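Local coordinates for protein putative pyridoxal phosphate-dependent transferase (Clostridium difficile, PDB 4DQ6) that binds pyridoxal-5'-phosphate and is probably a transferase of the class I and II aminotransferase family, built on fold type I of PLP-dependent enzymes, at residues K55-L58 with I62-Y65; I107-K112 with F265-I270; P173-G178 with Y367-L372. One frame throughout, in Å; residues are numbered along the deposited sequence.

Contact 1: K55-L58 with I62-Y65. With PLP (pyridoxal-5'-phosphate), chain F.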
loop_
_atom_site.group_PDB
_atom_site.type_symbol
_atom_site.label_atom_id
_atom_site.label_comp_id
_atom_site.label_asym_id
_atom_site.label_seq_id
_atom_site.Cartn_x
_atom_site.Cartn_y
_atom_site.Cartn_z
ATOM N N LYS A 55 4.352 18.353 -7.783
ATOM C CA LYS A 55 3.655 19.616 -7.712
ATOM C C LYS A 55 2.559 19.696 -8.727
ATOM O O LYS A 55 1.459 20.080 -8.381
ATOM C CB LYS A 55 4.616 20.796 -7.909
ATOM C CG LYS A 55 5.588 20.957 -6.776
ATOM C CD LYS A 55 6.458 22.168 -7.116
ATOM C CE LYS A 55 7.503 22.485 -6.069
ATOM N NZ LYS A 55 8.353 23.634 -6.518
ATOM N N ASN A 56 2.826 19.241 -9.948
ATOM C CA ASN A 56 1.837 19.260 -11.003
ATOM C C ASN A 56 0.633 18.392 -10.629
ATOM O O ASN A 56 -0.500 18.802 -10.770
ATOM C CB ASN A 56 2.465 18.827 -12.328
ATOM C CG ASN A 56 1.462 18.749 -13.433
ATOM O OD1 ASN A 56 1.149 19.752 -14.058
ATOM N ND2 ASN A 56 0.898 17.551 -13.641
ATOM N N ARG A 57 0.925 17.221 -10.068
ATOM C CA ARG A 57 -0.182 16.352 -9.673
ATOM C C ARG A 57 -1.005 16.980 -8.514
ATOM O O ARG A 57 -2.215 16.886 -8.447
ATOM C CB ARG A 57 0.327 14.971 -9.295
ATOM C CG ARG A 57 -0.772 13.926 -8.954
ATOM C CD ARG A 57 -1.774 13.709 -10.074
ATOM N NE ARG A 57 -2.888 12.841 -9.643
ATOM C CZ ARG A 57 -3.893 13.259 -8.887
ATOM N NH1 ARG A 57 -3.955 14.567 -8.471
ATOM N NH2 ARG A 57 -4.879 12.434 -8.576
ATOM N N LEU A 58 -0.297 17.491 -7.517
ATOM C CA LEU A 58 -0.920 18.144 -6.351
ATOM C C LEU A 58 -1.863 19.244 -6.810
ATOM O O LEU A 58 -2.994 19.341 -6.323
ATOM C CB LEU A 58 0.162 18.639 -5.394
ATOM C CG LEU A 58 -0.309 19.135 -4.008
ATOM C CD1 LEU A 58 0.867 19.089 -3.027
ATOM C CD2 LEU A 58 -0.971 20.471 -4.134
ATOM N N ILE A 62 -7.571 17.030 -6.952
ATOM C CA ILE A 62 -8.469 15.853 -6.769
ATOM C C ILE A 62 -7.620 14.614 -6.664
ATOM O O ILE A 62 -6.744 14.375 -7.484
ATOM C CB ILE A 62 -9.501 15.745 -7.896
ATOM C CG1 ILE A 62 -10.340 17.005 -7.925
ATOM C CG2 ILE A 62 -10.263 14.407 -7.733
ATOM C CD1 ILE A 62 -11.349 17.084 -9.073
ATOM N N TYR A 63 -7.875 13.846 -5.614
ATOM C CA TYR A 63 -7.014 12.695 -5.259
ATOM C C TYR A 63 -7.772 11.384 -5.114
ATOM O O TYR A 63 -7.720 10.780 -4.056
ATOM C CB TYR A 63 -6.198 12.998 -3.989
ATOM C CG TYR A 63 -5.647 14.392 -4.020
ATOM C CD1 TYR A 63 -4.599 14.705 -4.879
ATOM C CD2 TYR A 63 -6.098 15.328 -3.144
ATOM C CE1 TYR A 63 -4.086 15.986 -4.980
ATOM C CE2 TYR A 63 -5.597 16.634 -3.205
ATOM C CZ TYR A 63 -4.567 16.942 -4.091
ATOM O OH TYR A 63 -4.123 18.290 -4.121
ATOM N N GLY A 64 -8.507 11.018 -6.150
ATOM C CA GLY A 64 -9.308 9.791 -6.150
ATOM C C GLY A 64 -8.589 8.600 -6.696
ATOM O O GLY A 64 -7.376 8.556 -6.803
ATOM N N TYR A 65 -9.366 7.552 -7.002
ATOM C CA TYR A 65 -8.735 6.272 -7.424
ATOM C C TYR A 65 -7.957 6.488 -8.716
ATOM O O TYR A 65 -8.415 7.121 -9.677
ATOM C CB TYR A 65 -9.840 5.283 -7.685
ATOM C CG TYR A 65 -10.515 4.770 -6.437
ATOM C CD1 TYR A 65 -9.872 3.967 -5.566
ATOM C CD2 TYR A 65 -11.838 5.140 -6.146
ATOM C CE1 TYR A 65 -10.498 3.469 -4.412
ATOM C CE2 TYR A 65 -12.463 4.685 -4.989
ATOM C CZ TYR A 65 -11.798 3.878 -4.133
ATOM O OH TYR A 65 -12.388 3.400 -2.975
HETATM N N1 PLP F . -16.050 -0.547 1.646
HETATM C C2 PLP F . -17.194 -0.057 1.096
HETATM C C2A PLP F . -18.597 -0.342 1.518
HETATM C C3 PLP F . -17.045 0.874 -0.010
HETATM O O3 PLP F . -18.129 1.347 -0.568
HETATM C C4 PLP F . -15.730 1.225 -0.501
HETATM C C4A PLP F . -15.574 2.182 -1.661
HETATM C C5 PLP F . -14.608 0.634 0.212
HETATM C C6 PLP F . -14.822 -0.269 1.265
HETATM C C5A PLP F . -13.257 1.020 -0.273
HETATM O O4P PLP F . -12.419 -0.021 0.099
HETATM P P PLP F . -10.811 0.251 0.011
HETATM O O1P PLP F . -10.708 1.036 -1.318
HETATM O O2P PLP F . -10.511 1.231 1.127
HETATM O O3P PLP F . -10.295 -1.303 0.045
#
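Three hydrogen bonds join R57 and L58 to I62 and Y63. R57 supplies two of them. NH1 and NH2 of R57 both point at I62 O, a fork closing on one oxygen. R57 NH2 lies 2.9 Å from I62 O. R57 NH1 lies 3.0 Å from I62 O. Neither bond is straight, and the N-H...O angle at R57 NH1 is 140°. CG of R57 is anti to the backbone N (chi1 -176°), and the chain bends at chi2, which brings its tip to I62 O. I62 O lies near the guanidinium plane, at its edge, and NH2 meets it in the carbonyl plane. The third bond runs the other way along the chain. Y63 OH donates to L58 O, 2.7 Å away, on a lone pair of that carbonyl.

The bonds tether the loop that follows helix 48-58 to its last turn. This lies at the dimer interface of a fold type I PLP-dependent enzyme. I62 O also accepts from N17 ND2 of the second subunit. Y65 OH lies 3.3 Å from O1P of the PLP of that subunit, at most a weak hydrogen bond.

Van der Waals contacts complete the junction. The side chains of R57 and Y63 pass in opposite directions, with guanidinium and ring planes 14° apart. R57 NH1 is 3.7 Å from Y63 CD1. L58 CD2 lies 3.8 Å from Y63 OH. The side chains of R57 and L58 also touch F276 on helix 275-287.

Contact 2: I107-K112 with F265-I270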
loop_
_atom_site.group_PDB
_atom_site.type_symbol
_atom_site.label_atom_id
_atom_site.label_comp_id
_atom_site.label_asym_id
_atom_site.label_seq_id
_atom_site.Cartn_x
_atom_site.Cartn_y
_atom_site.Cartn_z
ATOM N N ILE A 107 6.137 -16.169 -1.998
ATOM C CA ILE A 107 6.455 -17.320 -1.125
ATOM C C ILE A 107 5.190 -18.075 -0.810
ATOM O O ILE A 107 5.150 -19.363 -0.885
ATOM C CB ILE A 107 7.139 -16.848 0.183
ATOM C CG1 ILE A 107 8.585 -16.464 -0.095
ATOM C CG2 ILE A 107 7.040 -17.948 1.239
ATOM C CD1 ILE A 107 9.275 -15.741 1.047
ATOM N N ASN A 108 4.143 -17.413 -0.388
ATOM C CA ASN A 108 2.887 -18.077 -0.129
ATOM C C ASN A 108 2.333 -18.841 -1.330
ATOM O O ASN A 108 1.797 -19.988 -1.150
ATOM C CB ASN A 108 1.835 -17.089 0.357
ATOM C CG ASN A 108 0.611 -17.789 0.892
ATOM O OD1 ASN A 108 0.660 -18.516 1.928
ATOM N ND2 ASN A 108 -0.485 -17.660 0.162
ATOM N N GLU A 109 2.453 -18.292 -2.533
ATOM C CA GLU A 109 1.837 -18.873 -3.743
ATOM C C GLU A 109 2.694 -19.948 -4.422
ATOM O O GLU A 109 2.135 -20.869 -5.032
ATOM C CB GLU A 109 1.463 -17.794 -4.759
ATOM C CG GLU A 109 0.500 -16.716 -4.281
ATOM C CD GLU A 109 -0.791 -17.292 -3.690
ATOM O OE1 GLU A 109 -1.393 -18.259 -4.263
ATOM O OE2 GLU A 109 -1.213 -16.824 -2.598
ATOM N N LEU A 110 4.017 -19.837 -4.305
ATOM C CA LEU A 110 4.958 -20.740 -4.992
ATOM C C LEU A 110 5.392 -21.918 -4.176
ATOM O O LEU A 110 6.012 -22.856 -4.722
ATOM C CB LEU A 110 6.220 -19.959 -5.432
ATOM C CG LEU A 110 6.027 -18.959 -6.554
ATOM C CD1 LEU A 110 7.226 -18.021 -6.742
ATOM C CD2 LEU A 110 5.649 -19.664 -7.851
ATOM N N THR A 111 5.049 -21.944 -2.901
ATOM C CA THR A 111 5.496 -22.969 -1.961
ATOM C C THR A 111 4.350 -23.336 -1.045
ATOM O O THR A 111 3.308 -22.629 -1.011
ATOM C CB THR A 111 6.704 -22.532 -1.102
ATOM O OG1 THR A 111 6.354 -21.413 -0.273
ATOM C CG2 THR A 111 7.890 -22.174 -1.978
ATOM N N LYS A 112 4.524 -24.419 -0.307
ATOM C CA LYS A 112 3.562 -24.823 0.743
ATOM C C LYS A 112 4.258 -24.668 2.079
ATOM O O LYS A 112 5.507 -24.580 2.148
ATOM C CB LYS A 112 3.069 -26.284 0.574
ATOM C CG LYS A 112 4.103 -27.333 0.749
ATOM C CD LYS A 112 3.470 -28.715 0.558
ATOM C CE LYS A 112 4.514 -29.834 0.585
ATOM N NZ LYS A 112 5.803 -29.490 -0.138
ATOM N N PHE A 265 -2.343 -10.570 -5.286
ATOM C CA PHE A 265 -2.664 -9.152 -5.079
ATOM C C PHE A 265 -4.149 -8.891 -5.124
ATOM O O PHE A 265 -4.642 -7.931 -4.491
ATOM C CB PHE A 265 -1.869 -8.252 -6.028
ATOM C CG PHE A 265 -0.433 -7.992 -5.550
ATOM C CD1 PHE A 265 -0.211 -7.283 -4.353
ATOM C CD2 PHE A 265 0.667 -8.365 -6.290
ATOM C CE1 PHE A 265 1.084 -7.044 -3.909
ATOM C CE2 PHE A 265 1.954 -8.102 -5.858
ATOM C CZ PHE A 265 2.157 -7.411 -4.667
ATOM N N THR A 266 -4.882 -9.616 -5.968
ATOM C CA THR A 266 -6.318 -9.486 -5.991
ATOM C C THR A 266 -6.938 -9.916 -4.675
ATOM O O THR A 266 -7.813 -9.245 -4.126
ATOM C CB THR A 266 -6.926 -10.302 -7.160
ATOM O OG1 THR A 266 -6.517 -9.676 -8.398
ATOM C CG2 THR A 266 -8.487 -10.326 -7.074
ATOM N N ARG A 267 -6.418 -11.014 -4.159
ATOM C CA ARG A 267 -6.863 -11.542 -2.878
ATOM C C ARG A 267 -6.733 -10.531 -1.740
ATOM O O ARG A 267 -7.684 -10.408 -0.950
ATOM C CB ARG A 267 -6.139 -12.867 -2.572
ATOM C CG ARG A 267 -6.368 -13.324 -1.161
ATOM C CD ARG A 267 -5.681 -14.639 -0.840
ATOM N NE ARG A 267 -4.250 -14.748 -1.210
ATOM C CZ ARG A 267 -3.192 -14.361 -0.476
ATOM N NH1 ARG A 267 -1.937 -14.592 -0.904
ATOM N NH2 ARG A 267 -3.357 -13.768 0.700
ATOM N N ILE A 268 -5.614 -9.795 -1.702
ATOM C CA ILE A 268 -5.429 -8.746 -0.660
ATOM C C ILE A 268 -5.849 -7.366 -1.154
ATOM O O ILE A 268 -5.688 -6.379 -0.397
ATOM C CB ILE A 268 -4.005 -8.748 -0.056
ATOM C CG1 ILE A 268 -2.901 -8.474 -1.067
ATOM C CG2 ILE A 268 -3.693 -10.091 0.621
ATOM C CD1 ILE A 268 -1.565 -8.063 -0.456
ATOM N N ASP A 269 -6.411 -7.263 -2.364
ATOM C CA ASP A 269 -6.891 -5.990 -2.929
ATOM C C ASP A 269 -5.852 -4.854 -2.915
ATOM O O ASP A 269 -6.143 -3.713 -2.533
ATOM C CB ASP A 269 -8.209 -5.527 -2.301
ATOM C CG ASP A 269 -8.844 -4.397 -3.111
ATOM O OD1 ASP A 269 -8.779 -4.478 -4.383
ATOM O OD2 ASP A 269 -9.296 -3.367 -2.496
ATOM N N ILE A 270 -4.612 -5.163 -3.286
ATOM C CA ILE A 270 -3.570 -4.130 -3.434
ATOM C C ILE A 270 -3.225 -4.123 -4.919
ATOM O O ILE A 270 -2.464 -4.991 -5.398
ATOM C CB ILE A 270 -2.377 -4.419 -2.501
ATOM C CG1 ILE A 270 -2.818 -4.185 -1.041
ATOM C CG2 ILE A 270 -1.148 -3.572 -2.879
ATOM C CD1 ILE A 270 -1.698 -4.254 -0.029
HETATM O O HOH W 1 -4.289 -15.946 -3.861
#
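R267 reaches across from the end of helix 255-267 to E109 on helix 99-110. Its CB points toward the 107-112 segment. CG stands anti to the backbone N (chi1 169°), and CB, CG and CD carry the chain outward without touching that segment. At chi3 the chain bends. R267 NE donates to a water 2.9 Å away; the water oxygen lies in the guanidinium plane, at its edge. The same water gives a weak bond to E109 OE2. R267 CZ comes no nearer to E109 OE2 than 3.8 Å. NH1 makes the direct link, a salt bridge of 2.9 Å from R267 NH1 to E109 OE2. It arrives nearly along the C-O axis of the carboxylate, with OE2 tilted 25° from the guanidinium plane. The two flat groups are 35° apart.

N108 adds a second donor. N108 ND2 gives a hydrogen bond of 3.0 Å to E109 OE2, from above the carboxylate plane and on the face opposite to R267 NH1. N108 ND2 and R267 NH1 are 3.6 Å apart, two donors converging on one acceptor.

Helix 255-267 ends in a Schellman motif, with D269 at positive phi. The side chain of R267 also packs on L105 of helix 99-110 and on N134 of the second subunit. The contact thus joins two helices of this fold type I enzyme beside the subunit interface. The side chain of R267 is about 13 Å from a bound PLP.

OE2 takes two direct donors and a weak water bond, one donor being a cation. This would probably stabilise E109 as a carboxylate and hold its oxygen in place.

Contact 3: P173-G178 with Y367-L372. With PLP (pyridoxal-5'-phosphate), chain C.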
loop_
_atom_site.group_PDB
_atom_site.type_symbol
_atom_site.label_atom_id
_atom_site.label_comp_id
_atom_site.label_asym_id
_atom_site.label_seq_id
_atom_site.Cartn_x
_atom_site.Cartn_y
_atom_site.Cartn_z
ATOM N N PRO A 173 22.290 -5.926 -6.427
ATOM C CA PRO A 173 23.445 -6.019 -5.536
ATOM C C PRO A 173 23.114 -6.496 -4.117
ATOM O O PRO A 173 21.972 -6.321 -3.647
ATOM C CB PRO A 173 23.963 -4.576 -5.463
ATOM C CG PRO A 173 23.398 -3.893 -6.651
ATOM C CD PRO A 173 22.113 -4.558 -6.969
ATOM N N HIS A 174 24.100 -7.050 -3.415
ATOM C CA HIS A 174 23.894 -7.684 -2.149
ATOM C C HIS A 174 24.134 -6.668 -1.016
ATOM O O HIS A 174 25.293 -6.294 -0.733
ATOM C CB HIS A 174 24.787 -8.890 -2.041
ATOM C CG HIS A 174 24.463 -9.729 -0.874
ATOM N ND1 HIS A 174 23.931 -10.999 -1.005
ATOM C CD2 HIS A 174 24.586 -9.473 0.467
ATOM C CE1 HIS A 174 23.731 -11.482 0.248
ATOM N NE2 HIS A 174 24.206 -10.613 1.150
ATOM N N ASN A 175 23.051 -6.347 -0.315
ATOM C CA ASN A 175 23.069 -5.547 0.920
ATOM C C ASN A 175 23.188 -6.504 2.103
ATOM O O ASN A 175 22.348 -7.400 2.234
ATOM C CB ASN A 175 21.757 -4.745 0.961
ATOM C CG ASN A 175 21.407 -4.204 2.309
ATOM O OD1 ASN A 175 22.209 -4.087 3.206
ATOM N ND2 ASN A 175 20.123 -3.767 2.431
ATOM N N PRO A 176 24.221 -6.395 2.965
ATOM C CA PRO A 176 24.989 -5.163 3.207
ATOM C C PRO A 176 26.414 -5.169 2.701
ATOM O O PRO A 176 27.144 -4.132 2.902
ATOM C CB PRO A 176 24.992 -5.113 4.752
ATOM C CG PRO A 176 25.185 -6.536 5.103
ATOM C CD PRO A 176 24.260 -7.254 4.171
ATOM N N VAL A 177 26.881 -6.264 2.135
ATOM C CA VAL A 177 28.304 -6.393 1.827
ATOM C C VAL A 177 28.775 -5.591 0.603
ATOM O O VAL A 177 29.983 -5.448 0.403
ATOM C CB VAL A 177 28.766 -7.830 1.745
ATOM C CG1 VAL A 177 28.376 -8.641 2.983
ATOM C CG2 VAL A 177 28.323 -8.531 0.470
ATOM N N GLY A 178 27.836 -5.166 -0.205
ATOM C CA GLY A 178 28.110 -4.240 -1.346
ATOM C C GLY A 178 28.552 -4.889 -2.626
ATOM O O GLY A 178 29.075 -4.254 -3.494
ATOM N N TYR A 367 30.467 -6.466 12.673
ATOM C CA TYR A 367 30.318 -5.437 11.651
ATOM C C TYR A 367 29.265 -4.408 12.057
ATOM O O TYR A 367 28.427 -4.672 12.892
ATOM C CB TYR A 367 29.855 -6.088 10.339
ATOM C CG TYR A 367 30.981 -6.680 9.550
ATOM C CD1 TYR A 367 31.367 -7.987 9.750
ATOM C CD2 TYR A 367 31.618 -5.950 8.540
ATOM C CE1 TYR A 367 32.411 -8.531 9.014
ATOM C CE2 TYR A 367 32.664 -6.510 7.805
ATOM C CZ TYR A 367 33.016 -7.774 8.033
ATOM O OH TYR A 367 34.030 -8.288 7.212
ATOM N N GLN A 368 29.337 -3.241 11.419
ATOM C CA GLN A 368 28.265 -2.249 11.412
ATOM C C GLN A 368 28.112 -1.740 9.993
ATOM O O GLN A 368 29.094 -1.603 9.264
ATOM C CB GLN A 368 28.604 -1.028 12.296
ATOM C CG GLN A 368 28.928 -1.396 13.729
ATOM C CD GLN A 368 27.691 -1.619 14.597
ATOM O OE1 GLN A 368 26.707 -0.875 14.446
ATOM N NE2 GLN A 368 27.772 -2.561 15.565
ATOM N N ARG A 369 26.877 -1.453 9.627
ATOM C CA ARG A 369 26.526 -0.822 8.354
ATOM C C ARG A 369 26.203 0.672 8.475
ATOM O O ARG A 369 25.412 1.088 9.312
ATOM C CB ARG A 369 25.355 -1.569 7.718
ATOM C CG ARG A 369 25.215 -1.372 6.237
ATOM C CD ARG A 369 23.834 -1.744 5.726
ATOM N NE ARG A 369 22.765 -0.848 6.195
ATOM C CZ ARG A 369 21.491 -1.041 5.950
ATOM N NH1 ARG A 369 21.075 -2.138 5.266
ATOM N NH2 ARG A 369 20.595 -0.166 6.372
ATOM N N ILE A 370 26.881 1.416 7.609
ATOM C CA ILE A 370 26.850 2.870 7.614
ATOM C C ILE A 370 26.271 3.402 6.289
ATOM O O ILE A 370 26.752 3.070 5.214
ATOM C CB ILE A 370 28.224 3.489 7.842
ATOM C CG1 ILE A 370 28.962 2.804 9.007
ATOM C CG2 ILE A 370 28.063 4.968 8.144
ATOM C CD1 ILE A 370 30.376 3.264 9.264
ATOM N N ASN A 371 25.227 4.224 6.418
ATOM C CA ASN A 371 24.581 4.883 5.305
ATOM C C ASN A 371 25.290 6.146 4.839
ATOM O O ASN A 371 25.317 7.111 5.592
ATOM C CB ASN A 371 23.117 5.152 5.651
ATOM C CG ASN A 371 22.327 5.777 4.525
ATOM O OD1 ASN A 371 22.874 6.364 3.583
ATOM N ND2 ASN A 371 21.010 5.784 4.696
ATOM N N LEU A 372 25.863 6.130 3.629
ATOM C CA LEU A 372 26.648 7.263 3.104
ATOM C C LEU A 372 25.915 8.176 2.175
ATOM O O LEU A 372 26.545 9.063 1.541
ATOM C CB LEU A 372 27.945 6.718 2.468
ATOM C CG LEU A 372 29.174 6.747 3.385
ATOM C CD1 LEU A 372 28.907 6.029 4.710
ATOM C CD2 LEU A 372 30.406 6.196 2.647
HETATM N N1 PLP C . 15.290 -5.136 -0.607
HETATM C C2 PLP C . 16.543 -4.746 -0.204
HETATM C C2A PLP C . 17.788 -5.547 -0.439
HETATM C C3 PLP C . 16.740 -3.488 0.482
HETATM O O3 PLP C . 17.944 -3.117 0.894
HETATM C C4 PLP C . 15.585 -2.641 0.736
HETATM C C4A PLP C . 15.716 -1.347 1.495
HETATM C C5 PLP C . 14.294 -3.122 0.269
HETATM C C6 PLP C . 14.195 -4.372 -0.384
HETATM C C5A PLP C . 13.102 -2.244 0.493
HETATM O O4P PLP C . 12.018 -3.111 0.486
HETATM P P PLP C . 10.560 -2.407 0.428
HETATM O O1P PLP C . 10.402 -2.005 -0.997
HETATM O O2P PLP C . 9.667 -3.606 0.940
HETATM O O3P PLP C . 10.725 -1.166 1.358
HETATM O O HOH W 2 18.600 -1.775 3.603
#
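The peptide bond between N175 and P176 is cis, and both residues touch R369. The bond before P173 is cis as well, so this short loop holds two. N175 meets the arginine with its amide and P176 with its ring.

One water ties N175, R369 and PLP together. It accepts from N175 ND2 at 2.8 Å and from R369 NH1 at 3.0 Å. The water is also hydrogen-bonded to O3 of PLP, 3.1 Å away. N175 ND2 has a direct bond to PLP as well, donating to PLP O3 at 2.7 Å. The amide nitrogen therefore serves the ligand and the water at once.

The other end of the amide faces the arginine. R369 NH1 donates to N175 OD1 at 3.1 Å. The N-H...O angle is 141°, and the donor comes in from the side of the carbonyl, at a C=O...N angle of 108°. Amide and guanidinium planes are 41° apart, and the side chains cross at about a right angle. With OD1 as acceptor and ND2 as donor to PLP, the rotation of the N175 amide is fixed. R369 probably helps to hold the N175 amide toward PLP.

P176 makes the apolar part of the contact. P176 CB rests 3.7 Å from R369 CD, at the bond where the arginine chain bends (chi3) to turn the guanidinium toward the amide. The segment ends with a backbone bond from G178 N to H174 O.

R369 NH2 has its own hydrogen bond, to W38 O. N175 belongs to the PLP pocket of this fold type I enzyme. Its loop leaves strand 165-171 of the large mixed sheet and leads to helix 183-195. R369 lies on strand 367-371 of the small antiparallel sheet. Beside it, strand 327-331 touches the loop through L327 on N175 and W329 on P176.

In the fold
From the N terminus, contact 1 comes first. It closes a short loop of three residues after helix 48-58, before contact 2 or 3 begins. It ties the end of that helix to the loop leading to helix 70-84. Contact 2 opens on helix 99-110 and closes far along the chain on helix 255-267. Contact 3 opens inside that span, at 173-178, and closes beyond it on strand 367-371, so contacts 2 and 3 cross. Contact 2 ties two helices together, while contact 3 joins a loop of the large sheet to the small C-terminal sheet. Contacts 1 and 2 touch the second subunit; contact 3 does not. No two contacts touch, and their centres are 30 to 36 Å apart.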